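Local structure of methyltransferase (Pectobacterium atrosepticum SCRI1043, 2P7I) at residues Asn127-Glu133 against Glu245-Asn249; Phe37-Arg42 against Gly134-Val140; Pro119-Lys124 against Asp185-Leu191; Leu46-Phe52 against Asp66-Glu71. The protein probably transfers a methyl group from S-adenosylmethionine to a substrate that remains unidentified, as a member of the class I methyltransferase superfamily. One frame throughout, in Å; residues are numbered along the deposited sequence.

Interaction 1 of 4, residues Asn127-Glu133 against Glu245-Asn249. With NA (sodium ion), chain F.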
loop_
_atom_site.group_PDB
_atom_site.type_symbol
_atom_site.label_atom_id
_atom_site.label_comp_id
_atom_site.label_asym_id
_atom_site.label_seq_id
_atom_site.Cartn_x
_atom_site.Cartn_y
_atom_site.Cartn_z
ATOM N N ASN B 127 -0.219 21.043 23.634
ATOM C CA ASN B 127 1.084 21.533 23.249
ATOM C C ASN B 127 1.545 22.629 24.186
ATOM O O ASN B 127 2.673 22.597 24.681
ATOM C CB ASN B 127 1.055 22.090 21.826
ATOM C CG ASN B 127 2.442 22.428 21.306
ATOM O OD1 ASN B 127 3.187 21.537 20.924
ATOM N ND2 ASN B 127 2.809 23.716 21.343
ATOM N N ASP B 128 0.664 23.603 24.427
ATOM C CA ASP B 128 1.051 24.839 25.071
ATOM C C ASP B 128 1.020 24.809 26.590
ATOM O O ASP B 128 1.787 25.509 27.249
ATOM C CB ASP B 128 0.134 25.978 24.612
ATOM C CG ASP B 128 0.316 26.350 23.159
ATOM O OD1 ASP B 128 1.121 25.737 22.451
ATOM O OD2 ASP B 128 -0.373 27.277 22.735
ATOM N N ASP B 129 0.088 24.054 27.153
ATOM C CA ASP B 129 -0.158 24.071 28.600
ATOM C C ASP B 129 0.334 22.814 29.305
ATOM O O ASP B 129 0.785 22.876 30.452
ATOM C CB ASP B 129 -1.642 24.193 28.834
ATOM C CG ASP B 129 -2.185 25.533 28.431
ATOM O OD1 ASP B 129 -1.372 26.447 28.206
ATOM O OD2 ASP B 129 -3.423 25.659 28.351
ATOM N N TRP B 130 0.262 21.673 28.636
ATOM C CA TRP B 130 0.398 20.407 29.356
ATOM C C TRP B 130 1.637 19.578 29.080
ATOM O O TRP B 130 2.105 18.921 30.000
ATOM C CB TRP B 130 -0.869 19.564 29.185
ATOM C CG TRP B 130 -2.102 20.234 29.748
ATOM C CD1 TRP B 130 -2.164 21.123 30.762
ATOM C CD2 TRP B 130 -3.445 20.022 29.305
ATOM N NE1 TRP B 130 -3.474 21.484 30.997
ATOM C CE2 TRP B 130 -4.280 20.805 30.121
ATOM C CE3 TRP B 130 -4.026 19.195 28.335
ATOM C CZ2 TRP B 130 -5.652 20.832 29.956
ATOM C CZ3 TRP B 130 -5.379 19.198 28.184
ATOM C CH2 TRP B 130 -6.190 20.009 29.004
ATOM N N LEU B 131 2.195 19.601 27.870
ATOM C CA LEU B 131 3.400 18.817 27.626
ATOM C C LEU B 131 4.594 19.398 28.375
ATOM O O LEU B 131 4.889 20.576 28.271
ATOM C CB LEU B 131 3.763 18.739 26.139
ATOM C CG LEU B 131 3.069 17.700 25.273
ATOM C CD1 LEU B 131 3.429 17.957 23.801
ATOM C CD2 LEU B 131 3.444 16.275 25.674
ATOM N N ALA B 132 5.288 18.556 29.119
ATOM C CA ALA B 132 6.560 18.945 29.680
ATOM C C ALA B 132 7.581 19.134 28.566
ATOM O O ALA B 132 7.392 18.688 27.443
ATOM C CB ALA B 132 7.034 17.908 30.697
ATOM N N GLU B 133 8.688 19.786 28.878
ATOM C CA GLU B 133 9.800 19.788 27.938
ATOM C C GLU B 133 10.270 18.350 27.761
ATOM O O GLU B 133 10.467 17.609 28.748
ATOM C CB GLU B 133 10.944 20.687 28.438
ATOM C CG GLU B 133 10.536 22.191 28.577
ATOM C CD GLU B 133 10.076 22.821 27.251
ATOM O OE1 GLU B 133 10.606 22.402 26.190
ATOM O OE2 GLU B 133 9.201 23.731 27.266
ATOM N N GLU B 245 5.567 15.712 19.770
ATOM C CA GLU B 245 6.339 16.464 20.764
ATOM C C GLU B 245 5.941 17.918 20.691
ATOM O O GLU B 245 5.226 18.350 19.768
ATOM C CB GLU B 245 7.837 16.261 20.550
ATOM C CG GLU B 245 8.178 14.825 20.945
ATOM C CD GLU B 245 9.611 14.409 20.650
ATOM O OE1 GLU B 245 10.530 15.065 21.144
ATOM O OE2 GLU B 245 9.811 13.395 19.950
ATOM N N LYS B 246 6.377 18.654 21.698
ATOM C CA LYS B 246 5.954 20.040 21.861
ATOM C C LYS B 246 6.630 20.932 20.829
ATOM O O LYS B 246 7.826 20.821 20.586
ATOM C CB LYS B 246 6.310 20.507 23.283
ATOM C CG LYS B 246 5.977 21.916 23.569
ATOM C CD LYS B 246 6.132 22.221 25.089
ATOM C CE LYS B 246 5.756 23.694 25.356
ATOM N NZ LYS B 246 5.540 24.018 26.830
ATOM N N GLY B 247 5.855 21.812 20.201
ATOM C CA GLY B 247 6.414 22.905 19.365
ATOM C C GLY B 247 6.341 24.260 20.079
ATOM O O GLY B 247 5.477 24.449 20.914
ATOM N N ILE B 248 7.241 25.203 19.774
ATOM C CA ILE B 248 7.221 26.499 20.488
ATOM C C ILE B 248 6.109 27.360 19.886
ATOM O O ILE B 248 6.006 27.474 18.697
ATOM C CB ILE B 248 8.586 27.269 20.502
ATOM C CG1 ILE B 248 9.673 26.433 21.203
ATOM C CG2 ILE B 248 8.444 28.635 21.247
ATOM C CD1 ILE B 248 11.094 27.061 21.194
ATOM N N ASN B 249 5.225 27.865 20.726
ATOM C CA ASN B 249 4.189 28.776 20.298
ATOM C C ASN B 249 4.178 29.904 21.265
ATOM O O ASN B 249 4.117 29.662 22.461
ATOM C CB ASN B 249 2.813 28.113 20.356
ATOM C CG ASN B 249 1.716 29.062 19.973
ATOM O OD1 ASN B 249 1.846 29.754 18.989
ATOM N ND2 ASN B 249 0.654 29.136 20.759
HETATM NA NA NA F . 1.712 31.811 18.058
HETATM O O HOH W 1 3.590 22.700 27.414
HETATM O O HOH W 2 3.711 26.892 26.083
HETATM O O HOH W 3 4.556 31.454 17.901
HETATM O O HOH W 4 1.969 30.580 16.052
#

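Interaction 2 of 4, residues Phe37-Arg42 against Gly134-Val140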
loop_
_atom_site.group_PDB
_atom_site.type_symbol
_atom_site.label_atom_id
_atom_site.label_comp_id
_atom_site.label_asym_id
_atom_site.label_seq_id
_atom_site.Cartn_x
_atom_site.Cartn_y
_atom_site.Cartn_z
ATOM N N PHE B 37 2.921 1.869 22.217
ATOM C CA PHE B 37 3.426 3.042 22.953
ATOM C C PHE B 37 4.753 2.787 23.671
ATOM O O PHE B 37 5.553 3.699 23.857
ATOM C CB PHE B 37 2.429 3.435 24.040
ATOM C CG PHE B 37 1.089 3.937 23.550
ATOM C CD1 PHE B 37 0.816 4.160 22.210
ATOM C CD2 PHE B 37 0.091 4.227 24.487
ATOM C CE1 PHE B 37 -0.417 4.642 21.796
ATOM C CE2 PHE B 37 -1.160 4.732 24.090
ATOM C CZ PHE B 37 -1.423 4.916 22.750
ATOM N N THR B 38 4.952 1.549 24.107
ATOM C CA THR B 38 6.011 1.215 25.068
ATOM C C THR B 38 7.413 1.704 24.690
ATOM O O THR B 38 8.086 2.292 25.520
ATOM C CB THR B 38 6.003 -0.278 25.398
ATOM O OG1 THR B 38 4.808 -0.566 26.141
ATOM C CG2 THR B 38 7.206 -0.651 26.266
ATOM N N PRO B 39 7.850 1.506 23.438
ATOM C CA PRO B 39 9.183 1.958 23.079
ATOM C C PRO B 39 9.397 3.482 23.153
ATOM O O PRO B 39 10.541 3.945 23.177
ATOM C CB PRO B 39 9.348 1.496 21.629
ATOM C CG PRO B 39 8.240 0.592 21.359
ATOM C CD PRO B 39 7.157 0.855 22.318
ATOM N N PHE B 40 8.309 4.240 23.151
ATOM C CA PHE B 40 8.374 5.693 23.123
ATOM C C PHE B 40 8.169 6.374 24.462
ATOM O O PHE B 40 8.401 7.589 24.563
ATOM C CB PHE B 40 7.305 6.248 22.175
ATOM C CG PHE B 40 7.415 5.750 20.765
ATOM C CD1 PHE B 40 8.535 6.060 20.015
ATOM C CD2 PHE B 40 6.388 5.002 20.173
ATOM C CE1 PHE B 40 8.649 5.648 18.692
ATOM C CE2 PHE B 40 6.489 4.582 18.867
ATOM C CZ PHE B 40 7.614 4.902 18.120
ATOM N N PHE B 41 7.700 5.637 25.466
ATOM C CA PHE B 41 7.426 6.207 26.783
ATOM C C PHE B 41 8.651 6.932 27.316
ATOM O O PHE B 41 9.782 6.467 27.153
ATOM C CB PHE B 41 7.014 5.146 27.792
ATOM C CG PHE B 41 5.568 4.690 27.705
ATOM C CD1 PHE B 41 4.523 5.565 27.428
ATOM C CD2 PHE B 41 5.250 3.365 27.994
ATOM C CE1 PHE B 41 3.189 5.114 27.407
ATOM C CE2 PHE B 41 3.947 2.910 27.956
ATOM C CZ PHE B 41 2.910 3.777 27.661
ATOM N N ARG B 42 8.404 8.104 27.896
ATOM C CA ARG B 42 9.415 8.882 28.594
ATOM C C ARG B 42 9.388 8.575 30.082
ATOM O O ARG B 42 8.327 8.325 30.652
ATOM C CB ARG B 42 9.094 10.366 28.466
ATOM C CG ARG B 42 8.958 10.897 27.076
ATOM C CD ARG B 42 10.290 11.185 26.501
ATOM N NE ARG B 42 10.958 12.123 27.376
ATOM C CZ ARG B 42 12.269 12.256 27.488
ATOM N NH1 ARG B 42 13.094 11.520 26.742
ATOM N NH2 ARG B 42 12.756 13.138 28.354
ATOM N N GLY B 134 10.418 17.936 26.504
ATOM C CA GLY B 134 10.759 16.555 26.168
ATOM C C GLY B 134 9.584 15.602 26.214
ATOM O O GLY B 134 9.733 14.427 25.922
ATOM N N GLY B 135 8.421 16.106 26.612
ATOM C CA GLY B 135 7.245 15.272 26.776
ATOM C C GLY B 135 6.679 14.807 25.441
ATOM O O GLY B 135 6.910 15.420 24.407
ATOM N N ARG B 136 5.947 13.703 25.485
ATOM C CA ARG B 136 5.377 13.099 24.299
ATOM C C ARG B 136 3.865 12.898 24.433
ATOM O O ARG B 136 3.391 12.438 25.451
ATOM C CB ARG B 136 6.081 11.768 24.017
ATOM C CG ARG B 136 7.512 11.992 23.514
ATOM C CD ARG B 136 8.273 10.708 23.343
ATOM N NE ARG B 136 9.670 10.995 23.023
ATOM C CZ ARG B 136 10.602 10.073 22.873
ATOM N NH1 ARG B 136 10.296 8.805 23.007
ATOM N NH2 ARG B 136 11.850 10.432 22.612
ATOM N N LEU B 137 3.157 13.209 23.340
ATOM C CA LEU B 137 1.766 12.941 23.174
ATOM C C LEU B 137 1.609 11.690 22.342
ATOM O O LEU B 137 2.285 11.540 21.279
ATOM C CB LEU B 137 1.064 14.129 22.487
ATOM C CG LEU B 137 -0.389 13.864 22.047
ATOM C CD1 LEU B 137 -1.389 13.641 23.272
ATOM C CD2 LEU B 137 -0.854 14.950 21.084
ATOM N N PHE B 138 0.773 10.792 22.882
ATOM C CA PHE B 138 0.368 9.552 22.241
ATOM C C PHE B 138 -1.040 9.717 21.736
ATOM O O PHE B 138 -2.027 9.506 22.474
ATOM C CB PHE B 138 0.480 8.408 23.219
ATOM C CG PHE B 138 1.877 8.184 23.694
ATOM C CD1 PHE B 138 2.434 9.019 24.661
ATOM C CD2 PHE B 138 2.640 7.136 23.181
ATOM C CE1 PHE B 138 3.749 8.851 25.079
ATOM C CE2 PHE B 138 3.939 6.929 23.603
ATOM C CZ PHE B 138 4.514 7.800 24.541
ATOM N N LEU B 139 -1.129 10.049 20.458
ATOM C CA LEU B 139 -2.378 10.415 19.806
ATOM C C LEU B 139 -2.898 9.291 18.920
ATOM O O LEU B 139 -2.308 8.971 17.920
ATOM C CB LEU B 139 -2.189 11.695 18.948
ATOM C CG LEU B 139 -3.394 12.191 18.158
ATOM C CD1 LEU B 139 -4.572 12.538 19.111
ATOM C CD2 LEU B 139 -2.996 13.451 17.347
ATOM N N VAL B 140 -4.016 8.697 19.312
ATOM C CA VAL B 140 -4.520 7.509 18.582
ATOM C C VAL B 140 -5.995 7.701 18.292
ATOM O O VAL B 140 -6.737 8.018 19.166
ATOM C CB VAL B 140 -4.280 6.181 19.340
ATOM C CG1 VAL B 140 -4.837 4.997 18.558
ATOM C CG2 VAL B 140 -2.792 5.963 19.617
HETATM O O HOH W 5 12.271 6.114 23.581
#

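Interaction 3 of 4, residues Pro119-Lys124 against Asp185-Leu191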
loop_
_atom_site.group_PDB
_atom_site.type_symbol
_atom_site.label_atom_id
_atom_site.label_comp_id
_atom_site.label_asym_id
_atom_site.label_seq_id
_atom_site.Cartn_x
_atom_site.Cartn_y
_atom_site.Cartn_z
ATOM N N PRO B 119 -11.082 20.052 17.743
ATOM C CA PRO B 119 -9.929 19.222 18.043
ATOM C C PRO B 119 -8.591 19.982 18.041
ATOM O O PRO B 119 -7.729 19.708 18.863
ATOM C CB PRO B 119 -9.955 18.179 16.928
ATOM C CG PRO B 119 -10.721 18.844 15.803
ATOM C CD PRO B 119 -11.734 19.671 16.482
ATOM N N VAL B 120 -8.423 20.943 17.147
ATOM C CA VAL B 120 -7.198 21.733 17.146
ATOM C C VAL B 120 -7.037 22.472 18.492
ATOM O O VAL B 120 -5.930 22.549 19.029
ATOM C CB VAL B 120 -7.126 22.713 15.947
ATOM C CG1 VAL B 120 -5.864 23.587 16.065
ATOM C CG2 VAL B 120 -7.131 21.909 14.645
ATOM N N ALA B 121 -8.124 22.948 19.080
ATOM C CA ALA B 121 -8.019 23.704 20.316
ATOM C C ALA B 121 -7.564 22.808 21.491
ATOM O O ALA B 121 -6.850 23.289 22.395
ATOM C CB ALA B 121 -9.358 24.453 20.644
ATOM N N LEU B 122 -7.967 21.534 21.486
ATOM C CA LEU B 122 -7.536 20.572 22.496
ATOM C C LEU B 122 -6.075 20.214 22.327
ATOM O O LEU B 122 -5.316 20.219 23.299
ATOM C CB LEU B 122 -8.417 19.302 22.464
ATOM C CG LEU B 122 -7.999 18.133 23.393
ATOM C CD1 LEU B 122 -7.937 18.539 24.883
ATOM C CD2 LEU B 122 -8.916 16.884 23.268
ATOM N N LEU B 123 -5.662 19.963 21.092
ATOM C CA LEU B 123 -4.283 19.598 20.820
ATOM C C LEU B 123 -3.361 20.783 21.156
ATOM O O LEU B 123 -2.218 20.604 21.552
ATOM C CB LEU B 123 -4.127 19.149 19.366
ATOM C CG LEU B 123 -4.855 17.861 18.994
ATOM C CD1 LEU B 123 -4.780 17.670 17.479
ATOM C CD2 LEU B 123 -4.295 16.677 19.765
ATOM N N LYS B 124 -3.878 21.993 20.989
ATOM C CA LYS B 124 -3.134 23.214 21.293
ATOM C C LYS B 124 -2.929 23.377 22.814
ATOM O O LYS B 124 -1.858 23.756 23.259
ATOM C CB LYS B 124 -3.814 24.427 20.656
ATOM C CG LYS B 124 -3.056 25.709 20.847
ATOM C CD LYS B 124 -3.716 26.962 20.224
ATOM C CE LYS B 124 -2.818 28.167 20.335
ATOM N NZ LYS B 124 -3.520 29.348 19.756
ATOM N N ASP B 185 -4.454 18.283 11.790
ATOM C CA ASP B 185 -4.939 18.920 12.993
ATOM C C ASP B 185 -3.820 19.048 14.040
ATOM O O ASP B 185 -3.736 20.061 14.736
ATOM C CB ASP B 185 -6.127 18.145 13.555
ATOM C CG ASP B 185 -7.412 18.368 12.782
ATOM O OD1 ASP B 185 -7.440 19.161 11.802
ATOM O OD2 ASP B 185 -8.439 17.811 13.253
ATOM N N ALA B 186 -2.972 18.022 14.168
ATOM C CA ALA B 186 -1.809 18.108 15.091
ATOM C C ALA B 186 -0.879 19.254 14.677
ATOM O O ALA B 186 -0.397 20.035 15.499
ATOM C CB ALA B 186 -1.058 16.833 15.092
ATOM N N SER B 187 -0.659 19.368 13.393
ATOM C CA SER B 187 0.167 20.385 12.886
ATOM C C SER B 187 -0.420 21.753 13.109
ATOM O O SER B 187 0.298 22.680 13.508
ATOM C CB SER B 187 0.366 20.209 11.388
ATOM O OG SER B 187 1.067 21.325 10.938
ATOM N N ARG B 188 -1.713 21.874 12.808
ATOM C CA ARG B 188 -2.444 23.110 13.066
ATOM C C ARG B 188 -2.413 23.572 14.528
ATOM O O ARG B 188 -2.491 24.771 14.801
ATOM C CB ARG B 188 -3.893 23.011 12.591
ATOM C CG ARG B 188 -3.992 23.106 11.067
ATOM C CD ARG B 188 -5.410 22.885 10.619
ATOM N NE ARG B 188 -5.553 23.162 9.191
ATOM C CZ ARG B 188 -6.721 23.305 8.586
ATOM N NH1 ARG B 188 -7.838 23.110 9.263
ATOM N NH2 ARG B 188 -6.796 23.641 7.300
ATOM N N ALA B 189 -2.327 22.632 15.450
ATOM C CA ALA B 189 -2.281 22.912 16.893
ATOM C C ALA B 189 -0.881 23.314 17.397
ATOM O O ALA B 189 -0.706 23.596 18.593
ATOM C CB ALA B 189 -2.746 21.653 17.650
ATOM N N GLY B 190 0.127 23.322 16.514
ATOM C CA GLY B 190 1.502 23.618 16.896
ATOM C C GLY B 190 2.369 22.468 17.369
ATOM O O GLY B 190 3.509 22.682 17.756
ATOM N N LEU B 191 1.843 21.258 17.375
ATOM C CA LEU B 191 2.625 20.094 17.744
ATOM C C LEU B 191 3.601 19.713 16.683
ATOM O O LEU B 191 3.386 20.023 15.495
ATOM C CB LEU B 191 1.740 18.878 17.951
ATOM C CG LEU B 191 0.775 18.953 19.151
ATOM C CD1 LEU B 191 -0.421 18.029 18.929
ATOM C CD2 LEU B 191 1.520 18.628 20.479
#

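Interaction 4 of 4, residues Leu46-Phe52 against Asp66-Glu71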
loop_
_atom_site.group_PDB
_atom_site.type_symbol
_atom_site.label_atom_id
_atom_site.label_comp_id
_atom_site.label_asym_id
_atom_site.label_seq_id
_atom_site.Cartn_x
_atom_site.Cartn_y
_atom_site.Cartn_z
ATOM N N LEU B 46 2.542 10.537 33.753
ATOM C CA LEU B 46 1.655 10.405 32.618
ATOM C C LEU B 46 0.345 11.104 32.893
ATOM O O LEU B 46 -0.134 11.117 34.030
ATOM C CB LEU B 46 1.419 8.927 32.305
ATOM C CG LEU B 46 0.517 8.608 31.102
ATOM C CD1 LEU B 46 1.015 7.412 30.328
ATOM C CD2 LEU B 46 -0.893 8.386 31.581
ATOM N N LEU B 47 -0.214 11.703 31.841
ATOM C CA LEU B 47 -1.540 12.282 31.850
ATOM C C LEU B 47 -2.420 11.501 30.861
ATOM O O LEU B 47 -2.061 11.368 29.692
ATOM C CB LEU B 47 -1.482 13.763 31.449
ATOM C CG LEU B 47 -2.795 14.537 31.266
ATOM C CD1 LEU B 47 -3.613 14.729 32.545
ATOM C CD2 LEU B 47 -2.486 15.931 30.613
ATOM N N GLU B 48 -3.560 10.997 31.329
ATOM C CA GLU B 48 -4.528 10.282 30.484
ATOM C C GLU B 48 -5.771 11.143 30.306
ATOM O O GLU B 48 -6.546 11.358 31.251
ATOM C CB GLU B 48 -4.888 8.904 31.044
ATOM C CG GLU B 48 -5.902 8.168 30.165
ATOM C CD GLU B 48 -6.394 6.836 30.722
ATOM O OE1 GLU B 48 -6.271 6.563 31.936
ATOM O OE2 GLU B 48 -6.964 6.076 29.911
ATOM N N LEU B 49 -5.928 11.671 29.098
ATOM C CA LEU B 49 -7.048 12.534 28.766
ATOM C C LEU B 49 -8.205 11.691 28.272
ATOM O O LEU B 49 -8.075 10.967 27.292
ATOM C CB LEU B 49 -6.620 13.550 27.703
ATOM C CG LEU B 49 -5.603 14.575 28.212
ATOM C CD1 LEU B 49 -5.028 15.401 27.072
ATOM C CD2 LEU B 49 -6.280 15.445 29.274
ATOM N N GLY B 50 -9.341 11.782 28.960
ATOM C CA GLY B 50 -10.531 10.989 28.637
ATOM C C GLY B 50 -10.439 9.586 29.181
ATOM O O GLY B 50 -10.555 8.630 28.441
ATOM N N SER B 51 -10.216 9.463 30.477
ATOM C CA SER B 51 -9.899 8.162 31.094
ATOM C C SER B 51 -11.136 7.285 31.290
ATOM O O SER B 51 -11.040 6.080 31.598
ATOM C CB SER B 51 -9.192 8.387 32.421
ATOM O OG SER B 51 -9.828 9.428 33.146
ATOM N N PHE B 52 -12.304 7.905 31.155
ATOM C CA PHE B 52 -13.584 7.224 31.343
ATOM C C PHE B 52 -13.608 6.316 32.588
ATOM O O PHE B 52 -13.313 6.792 33.695
ATOM C CB PHE B 52 -13.939 6.496 30.044
ATOM C CG PHE B 52 -15.401 6.223 29.884
ATOM C CD1 PHE B 52 -16.342 7.244 30.046
ATOM C CD2 PHE B 52 -15.840 4.958 29.539
ATOM C CE1 PHE B 52 -17.696 7.002 29.889
ATOM C CE2 PHE B 52 -17.180 4.708 29.374
ATOM C CZ PHE B 52 -18.114 5.738 29.550
ATOM N N ASP B 66 2.666 7.331 38.586
ATOM C CA ASP B 66 2.135 8.671 38.763
ATOM C C ASP B 66 1.355 9.031 37.529
ATOM O O ASP B 66 1.931 9.470 36.541
ATOM C CB ASP B 66 3.267 9.659 38.999
ATOM C CG ASP B 66 2.780 11.069 39.236
ATOM O OD1 ASP B 66 1.542 11.309 39.210
ATOM O OD2 ASP B 66 3.653 11.947 39.463
ATOM N N ILE B 67 0.043 8.814 37.615
ATOM C CA ILE B 67 -0.880 9.000 36.507
ATOM C C ILE B 67 -1.937 9.983 36.931
ATOM O O ILE B 67 -2.458 9.902 38.026
ATOM C CB ILE B 67 -1.591 7.693 36.099
ATOM C CG1 ILE B 67 -0.572 6.660 35.596
ATOM C CG2 ILE B 67 -2.601 7.974 35.000
ATOM C CD1 ILE B 67 -1.158 5.271 35.306
ATOM N N THR B 68 -2.229 10.925 36.045
ATOM C CA THR B 68 -3.276 11.903 36.262
ATOM C C THR B 68 -4.316 11.637 35.186
ATOM O O THR B 68 -3.975 11.454 34.004
ATOM C CB THR B 68 -2.724 13.328 36.185
ATOM O OG1 THR B 68 -1.734 13.502 37.202
ATOM C CG2 THR B 68 -3.821 14.382 36.346
ATOM N N CYS B 69 -5.578 11.579 35.606
ATOM C CA CYS B 69 -6.683 11.180 34.744
ATOM C C CYS B 69 -7.719 12.269 34.709
ATOM O O CYS B 69 -8.265 12.616 35.758
ATOM C CB CYS B 69 -7.369 9.920 35.276
ATOM S SG CYS B 69 -6.433 8.388 35.217
ATOM N N VAL B 70 -8.012 12.765 33.509
ATOM C CA VAL B 70 -9.037 13.776 33.298
ATOM C C VAL B 70 -10.210 13.125 32.592
ATOM O O VAL B 70 -10.048 12.499 31.535
ATOM C CB VAL B 70 -8.529 14.976 32.465
ATOM C CG1 VAL B 70 -9.622 16.020 32.300
ATOM C CG2 VAL B 70 -7.322 15.608 33.111
ATOM N N GLU B 71 -11.387 13.283 33.186
ATOM C CA GLU B 71 -12.617 12.684 32.681
ATOM C C GLU B 71 -13.764 13.591 33.050
ATOM O O GLU B 71 -13.825 14.084 34.177
ATOM C CB GLU B 71 -12.820 11.300 33.295
ATOM C CG GLU B 71 -14.146 10.626 32.976
ATOM C CD GLU B 71 -14.506 10.630 31.502
ATOM O OE1 GLU B 71 -13.628 10.373 30.645
ATOM O OE2 GLU B 71 -15.688 10.880 31.199
HETATM O O HOH W 6 0.663 12.457 36.516
#

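Interaction 1 of 4, residues Asn127-Glu133 against Glu245-Asn249
The carboxamide of Asn127 faces the backbone of Gly247 and holds it at two points. Its OD1 takes the N-H of Gly247 at 2.8 Å, in the carbonyl plane and on a lone pair, while ND2 donates a hydrogen bond to Gly247 O, also at 2.8 Å. The side chain reaches the extended backbone of the tail because CG stands opposite the backbone N (chi1 -172°). The other N-H of ND2 points to Asp128 OD1 (2.9 Å), almost within the amide plane, so three bonds fix the rotation of the amide. Asp128 then uses its other oxygen: OD2 accepts from Asn249 ND2 at 2.9 Å, on the syn side but tilted out of the carboxylate plane. Asn249 turns its remaining polar atom, OD1, to the sodium ion at 2.3 Å, and Gln250 O binds the same ion.

Lys246, extended through all four torsions, runs along the end of the helix beside Asn127 O and over Leu131, whose CD1 meets Lys246 CB at 3.9 Å. Its NZ makes a long salt bridge to Glu133 OE2 (3.7 Å). Alongside the lysine chain, a water joins Asn127 O to Leu131 O past the end of helix 119-130. The whole is a C-terminal tail, following the last sheet strand, tied to a helix end of the Rossmann-like methyltransferase fold, with a sodium site at its tip.

Interaction 2 of 4, residues Phe37-Arg42 against Gly134-Val140
The Phe37 ring has Phe138 over one face and Val140 at its edge. Phe138 CB sits 4.0 Å from the centroid of the Phe37 ring, only 11° off the normal, a CH-pi contact, and Val140 CG2 comes in near the ring plane, 3.5 Å from Phe37 CE1. The Phe138 ring is inclined to Phe37 at 52°. It carries Phe41 CE1 over one face, while Phe40 offers its CB, 3.7 Å from Phe138 CE2, and has Arg136 NH1 at its own ring edge, near the plane. Phe41 is likewise inclined to Phe138, CD1 against CZ at 3.7 Å, completing an aromatic cluster that Phe241 and Phe64 extend.

Nearer the start of strand 135-142 the contact turns polar. Arg136, fully extended from CG to NE, lays one face of its guanidinium under Arg42 CD, 3.5 Å from Arg136 NE. Its NH1 donates to Phe40 O at 2.7 Å, with the acceptor tilted from the guanidinium plane. Arg42 bends at chi2 and chi3 to fold past Gly134; the two guanidinium planes are 49° apart, and Arg42 NH1 and Arg136 NH2 are 4.4 Å apart.

The chemistry thus divides: an apolar aromatic interior joins the loop after helix 24-37 to the sheet, whereas at the border Arg136 NH1 ties Phe40 O to Pro39 O of a second subunit, its charge partly balanced by a long, weak ion pair with Glu245.

Interaction 3 of 4, residues Pro119-Lys124 against Asp185-Leu191
Two helices on one side of the Rossmann-like sheet meet here, helix 119-130 through its first turns and helix 179-188 through its last, which closes in a Schellman motif. In that motif Gly190 has positive phi, and Gly190 N and Leu191 N bond back to Ser187 O and Ala186 O. On either side of this glycine, Ala189 and Leu191 both direct their CB toward the partner helix.

Ala189 is the small residue at the centre of the contact. Its methyl packs between Val120 and Leu123, reaching Val120 O at 3.6 Å and the backbone N of Lys124 at 3.5 Å. With no larger side chain between them the backbones come near, the CA atoms of Lys124 and Ala189 being 4.5 Å apart. Val120 straddles the last turn of its partner: CG1, opposite its own backbone N (chi1 176°), lies over the Arg188-Ala189 peptide, whereas CG2 is turned to Asp185 and to Arg188 CB at 4.0 Å. Leu123 sends CD1 over the start of the segment, 3.8 Å from Asp185 O, and its side chain crosses that of Leu191 at about a right angle.

At the N-terminal end of helix 119-130, Pro119 touches the carboxylate of Asp185 through CG, which lies 3.6 Å from Asp185 OD2; that oxygen is held by the hydroxyl of Tyr177. On the sheet side, Leu123 and Leu191 both rest on Leu137 of strand 135-142, so the interface continues into the sheet. Packing is tightest where Leu123 CB and Ala189 CB stand just 3.3 Å apart.

Interaction 4 of 4, residues Leu46-Phe52 against Asp66-Glu71
Leu46 and Ile67 lie side by side and point the same way, Leu46 CD2 to Ile67 CG2 at 3.8 Å, on the sheet face that also carries Glu48 and Cys69 and is covered by helix 55-60. On the other face Leu49 and Val70 also run alongside, CD2 to CB at 3.9 Å, while Leu47 crosses Thr68 at a slant. The strands are parallel, joined by a regular ladder from Leu46 N to Gly50 N.

At the end of the ladder Val70 O accepts twice, from Gly50 N and from Ser51 N (3.2 Å), the latter arriving above its carbonyl plane. Glu71 bends at chi2 (49°), which brings OE1 to Phe52 N at 2.8 Å; OE2 meets the edge of the Phe52 ring and takes the N-H of Ser73. Glu48 OE1 bonds Thr57 OG1, while Glu48 OE2 and Gly50 O bond a Tris molecule, probably from the crystallisation liquor, consistent with a pocket there.

This is the first beta-alpha-beta unit of the methyltransferase fold. In relatives the acid ending the second strand usually binds the ribose of S-adenosylmethionine; here two backbone N-H groups probably hold its carboxylate in orientation at the edge of the likely cofactor pocket.

Interaction 4 is the most buried of the four, a ladder of backbone bonds between sheet strands, whereas interactions 1, 2 and 3 are partly buried. Interactions 1 and 3 share helix 119-130, at its end and its start, and touch where Asn127 meets Leu191; yet the first relies on amides, a lysine and water near the C-terminus, the third on apolar carbons. Strand 135-142 belongs to interaction 2, and through Leu137 it also backs interaction 3 on the opposite side of the sheet from the phenylalanine cluster. Trp130, at the helix end in interaction 1, packs on Leu47 and Leu49 of interaction 4. Only interactions 2 and 3 approach other subunits, the former with hydrogen bonds.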